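Local coordinates for RNA 2',3'-cyclic phosphodiesterase (Deinococcus radiodurans, PDB 5H7E), which belongs to the LigT-like phosphoesterases of the 2H clan, here as a core domain built round antiparallel beta-sheet, at residues R90-K95 and P138-L143. Numbering follows the deposited sequence.
Sequences RVWFVK and PRLPPL
Leu140 packs over one face of the Trp92 indole. Leu140 CD2 stands 3.9 Å from the centroid of the five-membered ring of Trp92 and only 7° off the ring normal, a CH-pi contact made by a methyl group directly above the pyrrole part. Leu140 CG is 3.9 Å from Trp92 CE2, at the seam of the two rings, and Leu140 CB is 4.0 Å from Trp92 CZ2, so CB, CG and CD2 lie along the bicycle. Leu143 comes in near the ring plane instead: its CD1 touches the benzo edge, 3.9 Å from Trp92 CZ2. Trp92 leaves the strand toward the loop, and its chi1 of -173° places CG opposite the backbone N; with Trp92 CA and Leu140 CA 8.7 Å apart, direct contact falls to side chains. The indole N-H is satisfied by a water in the ring plane, 2.9 Å from Trp92 NE1; this water in turn donates to Pro141 O, a polar bridge beside the apolar contact. Tyr82 of strand 73-83 stacks on Trp92, and Leu143 N donates to Thr80 OG1 of that strand. Strand 91-97, carrying Trp92, pairs with strands 73-83 and 127-132, while 138-143 belongs to the connection from strand 127-132 to strand 148-160.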
ATOM      1  N   ARG A  90      11.039  10.420  -8.096  1.00 37.49           N
ATOM      2  CA  ARG A  90      11.152  10.469  -6.654  1.00 39.71           C
ATOM      3  C   ARG A  90      10.878   9.089  -6.037  1.00 35.82           C
ATOM      4  O   ARG A  90      11.273   8.820  -4.921  1.00 33.96           O
ATOM      5  CB  ARG A  90      10.169  11.481  -6.082  1.00 42.71           C
ATOM      6  CG  ARG A  90      10.405  12.906  -6.542  1.00 50.21           C
ATOM      7  CD  ARG A  90      11.771  13.403  -6.105  1.00 57.94           C
ATOM      8  NE  ARG A  90      11.871  13.445  -4.654  1.00 66.88           N
ATOM      9  CZ  ARG A  90      11.321  14.388  -3.899  1.00 72.25           C
ATOM     10  NH1 ARG A  90      10.637  15.371  -4.459  1.00 67.67           N
ATOM     11  NH2 ARG A  90      11.452  14.345  -2.586  1.00 75.36           N
ATOM     12  N   VAL A  91      10.166   8.243  -6.776  1.00 29.86           N
ATOM     13  CA  VAL A  91       9.788   6.911  -6.323  1.00 29.69           C
ATOM     14  C   VAL A  91      10.022   5.818  -7.371  1.00 31.50           C
ATOM     15  O   VAL A  91       9.730   6.019  -8.530  1.00 28.37           O
ATOM     16  CB  VAL A  91       8.275   6.864  -5.998  1.00 39.82           C
ATOM     17  CG1 VAL A  91       7.874   5.510  -5.463  1.00 41.32           C
ATOM     18  CG2 VAL A  91       7.847   7.959  -5.036  1.00 30.18           C
ATOM     19  N   TRP A  92      10.553   4.673  -6.947  1.00 25.16           N
ATOM     20  CA  TRP A  92      10.723   3.513  -7.805  1.00 20.49           C
ATOM     21  C   TRP A  92       9.774   2.475  -7.230  1.00 20.18           C
ATOM     22  O   TRP A  92       9.766   2.264  -6.037  1.00 22.00           O
ATOM     23  CB  TRP A  92      12.148   3.005  -7.712  1.00 22.44           C
ATOM     24  CG  TRP A  92      12.495   1.911  -8.670  1.00 24.39           C
ATOM     25  CD1 TRP A  92      12.207   1.864  -9.991  1.00 26.96           C
ATOM     26  CD2 TRP A  92      13.241   0.728  -8.384  1.00 23.59           C
ATOM     27  NE1 TRP A  92      12.711   0.726 -10.547  1.00 25.62           N
ATOM     28  CE2 TRP A  92      13.354   0.009  -9.578  1.00 29.32           C
ATOM     29  CE3 TRP A  92      13.823   0.206  -7.231  1.00 27.37           C
ATOM     30  CZ2 TRP A  92      14.016  -1.199  -9.653  1.00 27.93           C
ATOM     31  CZ3 TRP A  92      14.477  -0.989  -7.310  1.00 29.59           C
ATOM     32  CH2 TRP A  92      14.571  -1.680  -8.511  1.00 30.94           C
ATOM     33  N   PHE A  93       8.966   1.844  -8.067  1.00 19.40           N
ATOM     34  CA  PHE A  93       7.985   0.897  -7.548  1.00 15.89           C
ATOM     35  C   PHE A  93       7.846  -0.281  -8.509  1.00 17.29           C
ATOM     36  O   PHE A  93       8.355  -0.257  -9.632  1.00 19.44           O
ATOM     37  CB  PHE A  93       6.575   1.575  -7.390  1.00 18.02           C
ATOM     38  CG  PHE A  93       6.011   2.104  -8.701  1.00 19.88           C
ATOM     39  CD1 PHE A  93       5.389   1.242  -9.576  1.00 22.52           C
ATOM     40  CD2 PHE A  93       6.077   3.453  -8.998  1.00 25.96           C
ATOM     41  CE1 PHE A  93       4.863   1.706 -10.782  1.00 26.67           C
ATOM     42  CE2 PHE A  93       5.581   3.915 -10.225  1.00 33.63           C
ATOM     43  CZ  PHE A  93       4.977   3.029 -11.088  1.00 27.71           C
ATOM     44  N   VAL A  94       7.221  -1.346  -8.010  1.00 17.66           N
ATOM     45  CA  VAL A  94       6.776  -2.461  -8.869  1.00 16.85           C
ATOM     46  C   VAL A  94       5.256  -2.419  -8.944  1.00 16.00           C
ATOM     47  O   VAL A  94       4.580  -2.255  -7.924  1.00 16.56           O
ATOM     48  CB  VAL A  94       7.281  -3.822  -8.376  1.00 16.93           C
ATOM     49  CG1 VAL A  94       6.875  -4.136  -6.900  1.00 18.70           C
ATOM     50  CG2 VAL A  94       6.814  -4.956  -9.289  1.00 17.58           C
ATOM     51  N   LYS A  95       4.724  -2.522 -10.171  1.00 15.91           N
ATOM     52  CA  LYS A  95       3.278  -2.556 -10.356  1.00 17.33           C
ATOM     53  C   LYS A  95       2.718  -3.891  -9.879  1.00 16.86           C
ATOM     54  O   LYS A  95       3.337  -4.937 -10.063  1.00 19.04           O
ATOM     55  CB  LYS A  95       2.972  -2.356 -11.830  1.00 17.49           C
ATOM     56  CG  LYS A  95       1.486  -2.500 -12.172  1.00 24.17           C
ATOM     57  CD  LYS A  95       1.333  -2.209 -13.703  1.00 40.82           C
ATOM     58  CE  LYS A  95      -0.094  -2.288 -14.162  1.00 59.59           C
ATOM     59  NZ  LYS A  95      -0.687  -3.549 -13.684  1.00 61.12           N
ATOM     60  N   PRO A 138      21.641   7.326 -10.353  1.00 63.61           N
ATOM     61  CA  PRO A 138      21.544   6.485 -11.561  1.00 64.38           C
ATOM     62  C   PRO A 138      20.183   5.809 -11.651  1.00 59.19           C
ATOM     63  O   PRO A 138      19.717   5.191 -10.694  1.00 60.30           O
ATOM     64  CB  PRO A 138      22.672   5.456 -11.376  1.00 60.03           C
ATOM     65  CG  PRO A 138      23.611   6.077 -10.378  1.00 58.34           C
ATOM     66  CD  PRO A 138      22.724   6.891  -9.459  1.00 56.83           C
ATOM     67  N   ARG A 139      19.539   5.937 -12.808  1.00 65.31           N
ATOM     68  CA  ARG A 139      18.264   5.269 -13.014  1.00 64.67           C
ATOM     69  C   ARG A 139      18.493   3.775 -13.157  1.00 51.75           C
ATOM     70  O   ARG A 139      19.507   3.332 -13.705  1.00 57.59           O
ATOM     71  CB  ARG A 139      17.543   5.807 -14.252  1.00 69.62           C
ATOM     72  N   LEU A 140      17.572   3.029 -12.665  1.00 53.35           N
ATOM     73  CA  LEU A 140      17.656   1.595 -12.625  1.00 48.91           C
ATOM     74  C   LEU A 140      17.239   1.042 -13.981  1.00 41.12           C
ATOM     75  O   LEU A 140      16.522   1.699 -14.727  1.00 49.30           O
ATOM     76  CB  LEU A 140      16.734   1.047 -11.539  1.00 53.69           C
ATOM     77  CG  LEU A 140      16.899   1.514 -10.084  1.00 56.82           C
ATOM     78  CD1 LEU A 140      18.367   1.530  -9.740  1.00 54.40           C
ATOM     79  CD2 LEU A 140      16.232   2.855  -9.772  1.00 43.02           C
ATOM     80  N   PRO A 141      17.652  -0.160 -14.316  1.00 40.25           N
ATOM     81  CA  PRO A 141      17.189  -0.759 -15.553  1.00 39.27           C
ATOM     82  C   PRO A 141      15.769  -1.259 -15.384  1.00 32.35           C
ATOM     83  O   PRO A 141      15.341  -1.523 -14.255  1.00 29.22           O
ATOM     84  CB  PRO A 141      18.170  -1.916 -15.755  1.00 46.84           C
ATOM     85  CG  PRO A 141      18.485  -2.318 -14.393  1.00 50.51           C
ATOM     86  CD  PRO A 141      18.514  -1.075 -13.555  1.00 49.11           C
ATOM     87  N   PRO A 142      14.993  -1.347 -16.462  1.00 26.93           N
ATOM     88  CA  PRO A 142      13.681  -1.974 -16.375  1.00 28.82           C
ATOM     89  C   PRO A 142      13.780  -3.419 -15.902  1.00 22.46           C
ATOM     90  O   PRO A 142      14.679  -4.170 -16.312  1.00 24.85           O
ATOM     91  CB  PRO A 142      13.144  -1.884 -17.818  1.00 35.12           C
ATOM     92  CG  PRO A 142      14.291  -1.554 -18.642  1.00 36.11           C
ATOM     93  CD  PRO A 142      15.344  -0.923 -17.841  1.00 33.69           C
ATOM     94  N   LEU A 143      12.863  -3.775 -14.974  1.00 22.65           N
ATOM     95  CA  LEU A 143      12.749  -5.125 -14.458  1.00 20.02           C
ATOM     96  C   LEU A 143      11.316  -5.606 -14.592  1.00 20.32           C
ATOM     97  O   LEU A 143      10.389  -4.803 -14.571  1.00 22.56           O
ATOM     98  CB  LEU A 143      13.117  -5.186 -12.929  1.00 21.03           C
ATOM     99  CG  LEU A 143      14.501  -4.676 -12.585  1.00 23.77           C
ATOM    100  CD1 LEU A 143      14.645  -4.751 -11.028  1.00 25.69           C
ATOM    101  CD2 LEU A 143      15.596  -5.488 -13.207  1.00 27.49           C
TER
HETATM  102  O   HOH W   1      13.079   0.063 -13.353  1.00 27.99           O